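Putative metal resistance protein (Proteus mirabilis, PDB 6C29) probably acts as a membrane-bound protein-disulfide reductase, whose N-terminal periplasmic part, a tandem of immunoglobulin-fold domains, primes the disulfide isomerase ScsC. Local coordinates at residues A3-W7 and V18-A22; K31-E35 and F137-Y141; P149-I155 and Y236-V240; Y184-P188 and K225-F229. One frame throughout, in Å; residues are numbered along the deposited sequence.

Interaction 1. Residues A3-W7 and V18-A22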
loop_
_atom_site.group_PDB
_atom_site.type_symbol
_atom_site.label_atom_id
_atom_site.label_comp_id
_atom_site.label_asym_id
_atom_site.label_seq_id
_atom_site.Cartn_x
_atom_site.Cartn_y
_atom_site.Cartn_z
ATOM N N ALA A 3 -25.273 2.632 -2.271
ATOM C CA ALA A 3 -24.181 1.942 -2.968
ATOM C C ALA A 3 -23.212 1.445 -1.908
ATOM O O ALA A 3 -22.259 2.123 -1.566
ATOM C CB ALA A 3 -23.504 2.866 -3.938
ATOM N N ASP A 4 -23.521 0.276 -1.365
ATOM C CA ASP A 4 -22.939 -0.195 -0.108
ATOM C C ASP A 4 -23.139 -1.706 -0.011
ATOM O O ASP A 4 -24.267 -2.190 -0.017
ATOM C CB ASP A 4 -23.606 0.562 1.042
ATOM C CG ASP A 4 -23.123 0.157 2.427
ATOM O OD1 ASP A 4 -22.223 -0.702 2.596
ATOM O OD2 ASP A 4 -23.704 0.712 3.377
ATOM N N THR A 5 -22.058 -2.460 0.042
ATOM C CA THR A 5 -22.157 -3.900 0.140
ATOM C C THR A 5 -22.619 -4.378 1.501
ATOM O O THR A 5 -22.998 -5.527 1.628
ATOM C CB THR A 5 -20.799 -4.597 -0.122
ATOM O OG1 THR A 5 -19.845 -4.153 0.850
ATOM C CG2 THR A 5 -20.269 -4.268 -1.498
ATOM N N GLY A 6 -22.540 -3.516 2.519
ATOM C CA GLY A 6 -22.606 -3.969 3.892
ATOM C C GLY A 6 -21.351 -4.729 4.270
ATOM O O GLY A 6 -20.433 -4.912 3.446
ATOM N N TRP A 7 -21.286 -5.175 5.524
ATOM C CA TRP A 7 -20.104 -5.905 6.006
ATOM C C TRP A 7 -20.199 -7.358 5.571
ATOM O O TRP A 7 -21.172 -8.065 5.890
ATOM C CB TRP A 7 -19.955 -5.751 7.533
ATOM C CG TRP A 7 -19.482 -4.369 7.879
ATOM C CD1 TRP A 7 -20.246 -3.317 8.301
ATOM C CD2 TRP A 7 -18.144 -3.877 7.799
ATOM N NE1 TRP A 7 -19.464 -2.200 8.470
ATOM C CE2 TRP A 7 -18.163 -2.523 8.188
ATOM C CE3 TRP A 7 -16.927 -4.448 7.430
ATOM C CZ2 TRP A 7 -17.026 -1.746 8.213
ATOM C CZ3 TRP A 7 -15.792 -3.664 7.467
ATOM C CH2 TRP A 7 -15.852 -2.329 7.854
ATOM N N VAL A 18 -15.147 -7.274 5.323
ATOM C CA VAL A 18 -14.895 -6.204 4.364
ATOM C C VAL A 18 -16.174 -5.533 3.938
ATOM O O VAL A 18 -17.251 -6.102 3.977
ATOM C CB VAL A 18 -14.131 -6.697 3.090
ATOM C CG1 VAL A 18 -12.867 -7.529 3.474
ATOM C CG2 VAL A 18 -15.034 -7.478 2.174
ATOM N N ARG A 19 -16.055 -4.266 3.572
ATOM C CA ARG A 19 -17.195 -3.474 3.139
ATOM C C ARG A 19 -16.750 -2.536 2.050
ATOM O O ARG A 19 -15.721 -1.901 2.206
ATOM C CB ARG A 19 -17.767 -2.662 4.300
ATOM C CG ARG A 19 -18.896 -1.683 3.888
ATOM C CD ARG A 19 -19.492 -0.985 5.129
ATOM N NE ARG A 19 -20.518 0.020 4.820
ATOM C CZ ARG A 19 -20.452 1.316 5.146
ATOM N NH1 ARG A 19 -19.383 1.828 5.758
ATOM N NH2 ARG A 19 -21.474 2.116 4.851
ATOM N N ALA A 20 -17.525 -2.430 0.970
ATOM C CA ALA A 20 -17.265 -1.461 -0.067
ATOM C C ALA A 20 -18.448 -0.530 -0.240
ATOM O O ALA A 20 -19.606 -0.966 -0.181
ATOM C CB ALA A 20 -16.940 -2.135 -1.365
ATOM N N THR A 21 -18.144 0.744 -0.437
ATOM C CA THR A 21 -19.134 1.773 -0.715
ATOM C C THR A 21 -18.640 2.593 -1.895
ATOM O O THR A 21 -17.447 2.595 -2.182
ATOM C CB THR A 21 -19.357 2.683 0.473
ATOM O OG1 THR A 21 -18.104 3.227 0.907
ATOM C CG2 THR A 21 -20.030 1.909 1.604
ATOM N N ALA A 22 -19.540 3.243 -2.606
ATOM C CA ALA A 22 -19.137 3.921 -3.815
ATOM C C ALA A 22 -20.044 5.063 -4.196
ATOM O O ALA A 22 -21.189 5.124 -3.779
ATOM C CB ALA A 22 -19.067 2.922 -4.966
#
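Asp4 and Arg19 form a two-pronged salt bridge: Arg19 NE bonds Asp4 OD1 at 2.9 Å and Arg19 NH2 bonds Asp4 OD2 at 3.0 Å. The guanidinium is gripped side-on, yet the two flat groups are not coplanar; their planes stand 64° apart, and both nitrogens approach from above the carboxylate plane. Upstream of the charge, the extended shaft of Arg19 crosses the indole of Trp7. Its CB sits over the middle of the six-membered ring, 3.6 Å from the centroid, as a CH-pi contact, and CD covers the same face near NE1. Thr21 CG2 lies against one face of the guanidinium. The backbones run antiparallel with a single bridge, Asp4 with Thr21, which places 3-7 along the outermost strand, 16-24, of an immunoglobulin-fold sheet in the N-terminal, DsbD-like part of the chain. Ala22 N bonds Ala3 O, and Thr5 N bonds Ala20 O at 2.9 Å. Beyond this point a side chain stands in for the main chain: with chi1 at 60°, Thr5 OG1 lies between its own N and carbonyl carbon, where it accepts from Ala20 N at 2.9 Å and donates to Gly6 O. Asp4 is held in turn by an Asx turn, in which Gly6 N reaches OD1 at 2.8 Å from the carboxylate face opposite Arg19 NE. Gly6 has positive phi at this bend. Farther out, Arg19 NH1 makes a second salt bridge, to Glu35 on strand 30-38, and Trp7 also touches Glu35 and Gln37.

Interaction 2. Residues K31-E35 and F137-Y141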
loop_
_atom_site.group_PDB
_atom_site.type_symbol
_atom_site.label_atom_id
_atom_site.label_comp_id
_atom_site.label_asym_id
_atom_site.label_seq_id
_atom_site.Cartn_x
_atom_site.Cartn_y
_atom_site.Cartn_z
ATOM N N LYS A 31 -15.753 6.598 -7.314
ATOM C CA LYS A 31 -14.924 6.535 -6.118
ATOM C C LYS A 31 -15.452 5.382 -5.279
ATOM O O LYS A 31 -16.669 5.260 -5.082
ATOM C CB LYS A 31 -14.993 7.848 -5.338
ATOM C CG LYS A 31 -14.279 8.986 -6.031
ATOM C CD LYS A 31 -14.552 10.344 -5.384
ATOM C CE LYS A 31 -14.109 10.454 -3.947
ATOM N NZ LYS A 31 -14.364 11.848 -3.501
ATOM N N ILE A 32 -14.534 4.541 -4.808
ATOM C CA ILE A 32 -14.844 3.363 -4.010
ATOM C C ILE A 32 -13.997 3.399 -2.742
ATOM O O ILE A 32 -12.798 3.692 -2.800
ATOM C CB ILE A 32 -14.551 2.095 -4.807
ATOM C CG1 ILE A 32 -15.445 2.051 -6.045
ATOM C CG2 ILE A 32 -14.762 0.862 -3.984
ATOM C CD1 ILE A 32 -14.793 1.349 -7.157
ATOM N N LEU A 33 -14.602 3.084 -1.606
ATOM C CA LEU A 33 -13.874 2.863 -0.377
ATOM C C LEU A 33 -13.990 1.424 -0.015
ATOM O O LEU A 33 -15.095 0.920 0.141
ATOM C CB LEU A 33 -14.416 3.702 0.780
ATOM C CG LEU A 33 -14.021 5.164 0.770
ATOM C CD1 LEU A 33 -14.789 5.914 1.832
ATOM C CD2 LEU A 33 -12.513 5.306 1.031
ATOM N N LEU A 34 -12.868 0.756 0.131
ATOM C CA LEU A 34 -12.823 -0.633 0.549
ATOM C C LEU A 34 -12.314 -0.698 1.979
ATOM O O LEU A 34 -11.143 -0.461 2.223
ATOM C CB LEU A 34 -11.927 -1.448 -0.362
ATOM C CG LEU A 34 -11.750 -2.879 0.054
ATOM C CD1 LEU A 34 -13.080 -3.619 -0.045
ATOM C CD2 LEU A 34 -10.699 -3.539 -0.827
ATOM N N GLU A 35 -13.179 -1.009 2.936
ATOM C CA GLU A 35 -12.813 -1.121 4.335
ATOM C C GLU A 35 -12.511 -2.582 4.656
ATOM O O GLU A 35 -13.261 -3.478 4.253
ATOM C CB GLU A 35 -13.947 -0.651 5.250
ATOM C CG GLU A 35 -14.358 0.791 5.048
ATOM C CD GLU A 35 -15.659 1.106 5.780
ATOM O OE1 GLU A 35 -15.615 1.415 7.004
ATOM O OE2 GLU A 35 -16.734 0.961 5.158
ATOM N N PHE A 137 -20.044 9.493 3.070
ATOM C CA PHE A 137 -19.046 8.925 2.153
ATOM C C PHE A 137 -17.884 9.879 1.890
ATOM O O PHE A 137 -16.730 9.442 1.919
ATOM C CB PHE A 137 -19.715 8.524 0.838
ATOM C CG PHE A 137 -18.781 7.913 -0.150
ATOM C CD1 PHE A 137 -18.458 6.576 -0.075
ATOM C CD2 PHE A 137 -18.245 8.671 -1.181
ATOM C CE1 PHE A 137 -17.610 6.011 -0.982
ATOM C CE2 PHE A 137 -17.393 8.095 -2.115
ATOM C CZ PHE A 137 -17.075 6.777 -2.018
ATOM N N GLU A 138 -18.163 11.154 1.616
ATOM C CA GLU A 138 -17.112 12.124 1.261
ATOM C C GLU A 138 -16.154 12.315 2.455
ATOM O O GLU A 138 -14.920 12.331 2.291
ATOM C CB GLU A 138 -17.742 13.452 0.822
ATOM C CG GLU A 138 -16.768 14.480 0.260
ATOM C CD GLU A 138 -16.169 14.097 -1.107
ATOM O OE1 GLU A 138 -16.605 13.082 -1.705
ATOM O OE2 GLU A 138 -15.261 14.825 -1.588
ATOM N N TRP A 139 -16.706 12.382 3.659
ATOM C CA TRP A 139 -15.884 12.450 4.858
ATOM C C TRP A 139 -15.044 11.194 5.023
ATOM O O TRP A 139 -13.839 11.298 5.333
ATOM C CB TRP A 139 -16.758 12.644 6.096
ATOM C CG TRP A 139 -16.001 12.657 7.397
ATOM C CD1 TRP A 139 -15.311 13.709 7.955
ATOM C CD2 TRP A 139 -15.871 11.559 8.316
ATOM N NE1 TRP A 139 -14.750 13.315 9.162
ATOM C CE2 TRP A 139 -15.078 12.008 9.402
ATOM C CE3 TRP A 139 -16.337 10.246 8.325
ATOM C CZ2 TRP A 139 -14.777 11.188 10.506
ATOM C CZ3 TRP A 139 -16.017 9.430 9.421
ATOM C CH2 TRP A 139 -15.252 9.913 10.488
ATOM N N GLN A 140 -15.659 10.019 4.880
ATOM C CA GLN A 140 -14.910 8.775 4.980
ATOM C C GLN A 140 -13.810 8.740 3.930
ATOM O O GLN A 140 -12.709 8.335 4.247
ATOM C CB GLN A 140 -15.817 7.533 4.822
ATOM C CG GLN A 140 -16.761 7.234 6.018
ATOM C CD GLN A 140 -17.082 5.734 6.117
ATOM O OE1 GLN A 140 -16.733 4.943 5.224
ATOM N NE2 GLN A 140 -17.719 5.337 7.210
ATOM N N TYR A 141 -14.095 9.201 2.715
ATOM C CA TYR A 141 -13.098 9.160 1.639
ATOM C C TYR A 141 -11.933 10.097 1.983
ATOM O O TYR A 141 -10.757 9.737 1.788
ATOM C CB TYR A 141 -13.717 9.566 0.286
ATOM C CG TYR A 141 -12.984 8.962 -0.857
ATOM C CD1 TYR A 141 -11.844 9.534 -1.360
ATOM C CD2 TYR A 141 -13.442 7.785 -1.439
ATOM C CE1 TYR A 141 -11.176 8.938 -2.377
ATOM C CE2 TYR A 141 -12.780 7.179 -2.450
ATOM C CZ TYR A 141 -11.658 7.767 -2.934
ATOM O OH TYR A 141 -10.935 7.203 -3.970
HETATM O O HOH W 1 -13.353 12.892 -1.422
HETATM O O HOH W 2 -17.687 2.290 8.339
#
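Lys31 crosses from strand to helix over the ring of Tyr141. Its CB packs at 3.7 Å from Tyr141 CE2 and also lies near Phe137 CE2. The chain then bends at chi3 (61°), which brings CE over the centre of the Tyr141 ring, 3.4 Å from the centroid and almost on the ring normal, a close CH-pi contact. NZ lies farther toward the rim of the same face, 4.3 Å from the centroid, still within cation-pi range. The tip bonds Glu138 OE1 at 3.1 Å in a salt bridge, entering on the syn side of the carboxylate but tilted from its plane; a water also accepts from NZ and bonds weakly to Glu138 OE2. The ammonium is thus shared between an aromatic face and an acid. Next to it, Leu33 points at the helix: CG meets Tyr141 CD2 at 3.5 Å, while CD1 touches Gln140 CB at 3.6 Å and Phe137 CE1 at 4.0 Å. Phe137 CZ also abuts Lys31 O. At the far end Glu35 and Gln140 are joined through water, which donates to Glu35 OE1 and accepts from Gln140 NE2; Glu35 OE2 is taken by Arg19. Tyr141 OH bonds the backbone O of Ile95 on adjacent strand 90-97. The axis of 137-141 crosses that of 31-35 at 66°, 9.4 Å away at closest approach. Helix 137-145 covers one face of the antiparallel sheet where strand 30-38 runs between 16-24 and 90-97; Ile32 and Leu34 face the other way, onto strands 57-60 and 104-114.

Interaction 3. Residues P149-I155 and Y236-V240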
loop_
_atom_site.group_PDB
_atom_site.type_symbol
_atom_site.label_atom_id
_atom_site.label_comp_id
_atom_site.label_asym_id
_atom_site.label_seq_id
_atom_site.Cartn_x
_atom_site.Cartn_y
_atom_site.Cartn_z
ATOM N N PRO A 149 0.319 8.360 1.376
ATOM C CA PRO A 149 1.502 9.197 1.179
ATOM C C PRO A 149 1.343 10.213 0.046
ATOM O O PRO A 149 0.649 9.951 -0.930
ATOM C CB PRO A 149 2.585 8.183 0.876
ATOM C CG PRO A 149 2.139 6.900 1.528
ATOM C CD PRO A 149 0.652 6.942 1.250
ATOM N N VAL A 150 1.938 11.390 0.221
ATOM C CA VAL A 150 1.925 12.436 -0.803
ATOM C C VAL A 150 3.275 12.548 -1.465
ATOM O O VAL A 150 4.235 11.983 -0.997
ATOM C CB VAL A 150 1.488 13.778 -0.224
ATOM C CG1 VAL A 150 0.004 13.661 0.175
ATOM C CG2 VAL A 150 2.341 14.194 0.896
ATOM N N THR A 151 3.326 13.255 -2.591
ATOM C CA THR A 151 4.529 13.225 -3.423
ATOM C C THR A 151 5.367 14.484 -3.234
ATOM O O THR A 151 6.318 14.716 -3.961
ATOM C CB THR A 151 4.168 13.083 -4.913
ATOM O OG1 THR A 151 3.225 14.101 -5.250
ATOM C CG2 THR A 151 3.588 11.693 -5.182
ATOM N N SER A 152 5.037 15.290 -2.254
ATOM C CA SER A 152 5.900 16.414 -1.915
ATOM C C SER A 152 5.979 16.566 -0.414
ATOM O O SER A 152 5.189 15.967 0.336
ATOM C CB SER A 152 5.420 17.715 -2.554
ATOM O OG SER A 152 4.153 18.057 -2.061
ATOM N N GLY A 153 6.971 17.337 0.004
ATOM C CA GLY A 153 7.242 17.598 1.394
ATOM C C GLY A 153 8.148 16.543 2.024
ATOM O O GLY A 153 8.522 15.521 1.417
ATOM N N LEU A 154 8.459 16.817 3.276
ATOM C CA LEU A 154 9.319 15.997 4.151
ATOM C C LEU A 154 10.772 15.917 3.693
ATOM O O LEU A 154 11.661 16.156 4.513
ATOM C CB LEU A 154 8.766 14.574 4.339
ATOM C CG LEU A 154 9.484 13.797 5.469
ATOM C CD1 LEU A 154 9.394 14.546 6.790
ATOM C CD2 LEU A 154 8.958 12.399 5.589
ATOM N N ILE A 155 11.044 15.518 2.453
ATOM C CA ILE A 155 12.424 15.443 1.997
ATOM C C ILE A 155 12.713 16.470 0.920
ATOM O O ILE A 155 11.842 16.812 0.113
ATOM C CB ILE A 155 12.779 14.053 1.476
ATOM C CG1 ILE A 155 11.982 13.715 0.231
ATOM C CG2 ILE A 155 12.590 12.990 2.608
ATOM C CD1 ILE A 155 12.527 12.577 -0.474
ATOM N N TYR A 236 3.859 12.566 9.041
ATOM C CA TYR A 236 3.868 12.862 7.621
ATOM C C TYR A 236 4.374 11.685 6.853
ATOM O O TYR A 236 5.261 10.996 7.320
ATOM C CB TYR A 236 4.757 14.070 7.336
ATOM C CG TYR A 236 4.502 14.790 6.029
ATOM C CD1 TYR A 236 5.062 14.346 4.825
ATOM C CD2 TYR A 236 3.716 15.934 6.004
ATOM C CE1 TYR A 236 4.826 15.044 3.592
ATOM C CE2 TYR A 236 3.482 16.630 4.818
ATOM C CZ TYR A 236 4.038 16.184 3.624
ATOM O OH TYR A 236 3.792 16.905 2.474
ATOM N N SER A 237 3.820 11.457 5.672
ATOM C CA SER A 237 4.203 10.345 4.841
ATOM C C SER A 237 4.442 10.790 3.420
ATOM O O SER A 237 3.542 11.324 2.789
ATOM C CB SER A 237 3.111 9.292 4.881
ATOM O OG SER A 237 3.463 8.173 4.113
ATOM N N ARG A 238 5.641 10.515 2.909
ATOM C CA ARG A 238 6.100 10.955 1.591
ATOM C C ARG A 238 6.482 9.782 0.720
ATOM O O ARG A 238 7.320 8.960 1.096
ATOM C CB ARG A 238 7.309 11.892 1.765
ATOM C CG ARG A 238 8.131 12.207 0.527
ATOM C CD ARG A 238 7.420 13.042 -0.540
ATOM N NE ARG A 238 8.166 13.032 -1.796
ATOM C CZ ARG A 238 9.088 13.916 -2.128
ATOM N NH1 ARG A 238 9.386 14.928 -1.334
ATOM N NH2 ARG A 238 9.701 13.782 -3.279
ATOM N N GLN A 239 5.869 9.741 -0.458
ATOM C CA GLN A 239 6.214 8.833 -1.532
ATOM C C GLN A 239 7.325 9.431 -2.377
ATOM O O GLN A 239 7.202 10.569 -2.851
ATOM C CB GLN A 239 4.965 8.580 -2.377
ATOM C CG GLN A 239 5.237 7.866 -3.673
ATOM C CD GLN A 239 5.647 6.423 -3.489
ATOM O OE1 GLN A 239 5.095 5.700 -2.674
ATOM N NE2 GLN A 239 6.642 5.997 -4.256
ATOM N N VAL A 240 8.406 8.677 -2.534
ATOM C CA VAL A 240 9.543 9.064 -3.351
ATOM C C VAL A 240 9.631 8.148 -4.557
ATOM O O VAL A 240 9.542 6.914 -4.437
ATOM C CB VAL A 240 10.824 8.970 -2.547
ATOM C CG1 VAL A 240 12.005 9.340 -3.410
ATOM C CG2 VAL A 240 10.771 9.875 -1.355
HETATM O O HOH W 3 11.454 16.171 -3.262
#
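Pro149 packs its ring against Gln239, with Pro149 CB 4.1 Å from Gln239 CB; it also borders Ser237, whose hydroxyl, in one of two conformers, bonds Ser73. Val150 follows with both backbone groups engaged: its N bonds Ser237 O at 3.0 Å and its O accepts from Gln239 N at 2.8 Å, a single bridge to Arg238 with the two chains running the same way. Val150 CG2 also touches Tyr236 at CE1 and OH. Thr151 O lies over one face of the Arg238 guanidinium without a hydrogen bond. Ser152 O takes the phenolic hydrogen of Tyr236 OH at 2.7 Å, lying at the ring edge and close to its plane. Gly153, with positive phi, turns its O to Arg238 NH1; the 2.9 Å bond lies in the guanidinium plane, and Ile155 N reaches the same oxygen from the same face. Leu154 CB rests 3.7 Å from Tyr236 CD1. Ile155 covers the guanidinium face opposite Thr151. A bend at chi2 of Arg238 (67°) brings its tip back over the loop, and Arg238 NE is pinned to Gln239 O at 2.8 Å, which limits rotation of the planar group. The segment links helix 137-145 to strand 155-163, the first strand of the second immunoglobulin-fold domain, and on the way adds one parallel bridge to outermost strand 236-243, which pairs on its other side with 226-233.

Interaction 4. Residues Y184-P188 and K225-F229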
loop_
_atom_site.group_PDB
_atom_site.type_symbol
_atom_site.label_atom_id
_atom_site.label_comp_id
_atom_site.label_asym_id
_atom_site.label_seq_id
_atom_site.Cartn_x
_atom_site.Cartn_y
_atom_site.Cartn_z
ATOM N N TYR A 184 9.707 2.333 3.853
ATOM C CA TYR A 184 9.032 1.181 3.275
ATOM C C TYR A 184 9.340 1.174 1.798
ATOM O O TYR A 184 8.984 2.096 1.087
ATOM C CB TYR A 184 7.532 1.276 3.522
ATOM C CG TYR A 184 7.236 1.553 4.973
ATOM C CD1 TYR A 184 7.259 0.534 5.896
ATOM C CD2 TYR A 184 6.937 2.816 5.403
ATOM C CE1 TYR A 184 7.027 0.773 7.242
ATOM C CE2 TYR A 184 6.678 3.087 6.738
ATOM C CZ TYR A 184 6.719 2.059 7.664
ATOM O OH TYR A 184 6.457 2.295 8.999
ATOM N N LEU A 185 10.015 0.133 1.326
ATOM C CA LEU A 185 10.520 0.124 -0.054
ATOM C C LEU A 185 9.804 -0.861 -0.961
ATOM O O LEU A 185 9.400 -1.927 -0.528
ATOM C CB LEU A 185 12.023 -0.189 -0.062
ATOM C CG LEU A 185 12.908 0.860 0.597
ATOM C CD1 LEU A 185 13.423 0.399 1.933
ATOM C CD2 LEU A 185 14.023 1.179 -0.286
ATOM N N ASP A 186 9.681 -0.484 -2.240
ATOM C CA ASP A 186 9.193 -1.331 -3.314
ATOM C C ASP A 186 10.382 -1.931 -4.069
ATOM O O ASP A 186 11.071 -1.205 -4.797
ATOM C CB ASP A 186 8.340 -0.523 -4.293
ATOM C CG ASP A 186 7.148 0.152 -3.618
ATOM O OD1 ASP A 186 6.183 -0.559 -3.303
ATOM O OD2 ASP A 186 7.168 1.373 -3.434
ATOM N N PRO A 187 10.628 -3.239 -3.942
ATOM C CA PRO A 187 11.767 -3.816 -4.681
ATOM C C PRO A 187 11.480 -3.961 -6.160
ATOM O O PRO A 187 10.314 -4.134 -6.570
ATOM C CB PRO A 187 11.971 -5.184 -4.016
ATOM C CG PRO A 187 10.648 -5.537 -3.406
ATOM C CD PRO A 187 9.908 -4.238 -3.126
ATOM N N PRO A 188 12.536 -3.886 -6.986
ATOM C CA PRO A 188 12.336 -4.202 -8.400
ATOM C C PRO A 188 11.908 -5.639 -8.578
ATOM O O PRO A 188 12.144 -6.476 -7.703
ATOM C CB PRO A 188 13.719 -3.955 -9.027
ATOM C CG PRO A 188 14.445 -3.094 -8.081
ATOM C CD PRO A 188 13.921 -3.464 -6.705
ATOM N N LYS A 225 17.446 0.812 -11.969
ATOM C CA LYS A 225 16.078 0.355 -11.704
ATOM C C LYS A 225 15.328 1.371 -10.840
ATOM O O LYS A 225 15.930 2.273 -10.246
ATOM C CB LYS A 225 16.089 -1.003 -10.985
ATOM C CG LYS A 225 16.824 -2.118 -11.702
ATOM C CD LYS A 225 16.162 -2.677 -12.944
ATOM C CE LYS A 225 16.997 -3.884 -13.405
ATOM N NZ LYS A 225 16.406 -4.719 -14.482
ATOM N N ALA A 226 14.009 1.215 -10.734
ATOM C CA ALA A 226 13.192 2.177 -10.003
ATOM C C ALA A 226 13.494 2.140 -8.517
ATOM O O ALA A 226 13.632 1.056 -7.919
ATOM C CB ALA A 226 11.720 1.918 -10.244
ATOM N N LEU A 227 13.643 3.329 -7.942
ATOM C CA LEU A 227 13.745 3.516 -6.505
ATOM C C LEU A 227 12.446 4.161 -6.055
ATOM O O LEU A 227 12.213 5.350 -6.228
ATOM C CB LEU A 227 14.951 4.384 -6.136
ATOM C CG LEU A 227 15.104 4.698 -4.643
ATOM C CD1 LEU A 227 15.247 3.442 -3.798
ATOM C CD2 LEU A 227 16.274 5.598 -4.429
ATOM N N SER A 228 11.615 3.355 -5.431
ATOM C CA SER A 228 10.286 3.770 -4.972
ATOM C C SER A 228 10.180 3.380 -3.521
ATOM O O SER A 228 10.480 2.223 -3.142
ATOM C CB SER A 228 9.191 3.083 -5.797
ATOM O OG SER A 228 7.895 3.296 -5.249
ATOM N N PHE A 229 9.775 4.335 -2.680
ATOM C CA PHE A 229 9.625 4.072 -1.268
ATOM C C PHE A 229 8.747 5.139 -0.646
ATOM O O PHE A 229 8.520 6.195 -1.222
ATOM C CB PHE A 229 10.994 3.970 -0.563
ATOM C CG PHE A 229 11.823 5.210 -0.615
ATOM C CD1 PHE A 229 11.712 6.193 0.344
ATOM C CD2 PHE A 229 12.772 5.352 -1.602
ATOM C CE1 PHE A 229 12.518 7.322 0.305
ATOM C CE2 PHE A 229 13.598 6.478 -1.640
ATOM C CZ PHE A 229 13.471 7.451 -0.692
HETATM O O HOH W 4 13.070 0.315 -5.232
#
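Leu185 and Phe229 rise from the same face of the sheet as neighbours, from an antiparallel non-hydrogen-bonded pair whose CA atoms are 4.2 Å apart. Leu185 CG meets Phe229 CB at 3.8 Å. The Phe229 ring swings away from this partner: chi1 of 62° tucks it back over its own main chain, and the ring turns an edge to Leu227 CG. Phe229 CB itself, placed by the backbone, lies 3.2 Å from Tyr184 O. On the other face Asp186 and Ser228 meet through oxygens. Ser228 OG donates to Asp186 OD2 at 2.7 Å, approaching 36° out of the carboxylate plane, and Asp186 N bonds Ser228 O at 3.0 Å. The carboxylate is shared further: OD1 bonds Ser48 OG and OD2 forms a salt bridge with Arg47, while Ser228 OG also bonds Gln239. This many donors would be expected to favour the ionised acid. Past Asp186 the strands part, and a water bridges them, donating to Asp186 O and to Ala226 O. Pro188 CG then touches Lys225 CB at 3.9 Å across the widening end. Such antiparallel pairing, with Leu185 and Phe229 packed toward strands 191-201 and 166-173 of the facing sheet, is that of a beta-sandwich, here the second immunoglobulin-fold domain; Asp186 ties its edge to the 46-48 loop of the N-terminal half.

In the fold
From the N terminus, interaction 1 closes a short loop, with ten residues between its segments, and lays the leading chain on strand 16-24. The next strand, 30-38, opens interaction 2, which spans about a hundred residues to helix 137-145; the two touch through Arg19 and Glu35 and share a sheet. Just past the helix, 149-155 opens interaction 3, which ends on strand 236-243. Interaction 4 falls entirely within that span and touches it through neighbouring strands 226-233 and 236-243. No pair crosses. Interactions 1 and 2 lie in the first immunoglobulin-fold domain and join its leading chain, sheet and helix; 3 and 4 lie in the second. Interactions 2 and 4 have centres 28 Å apart.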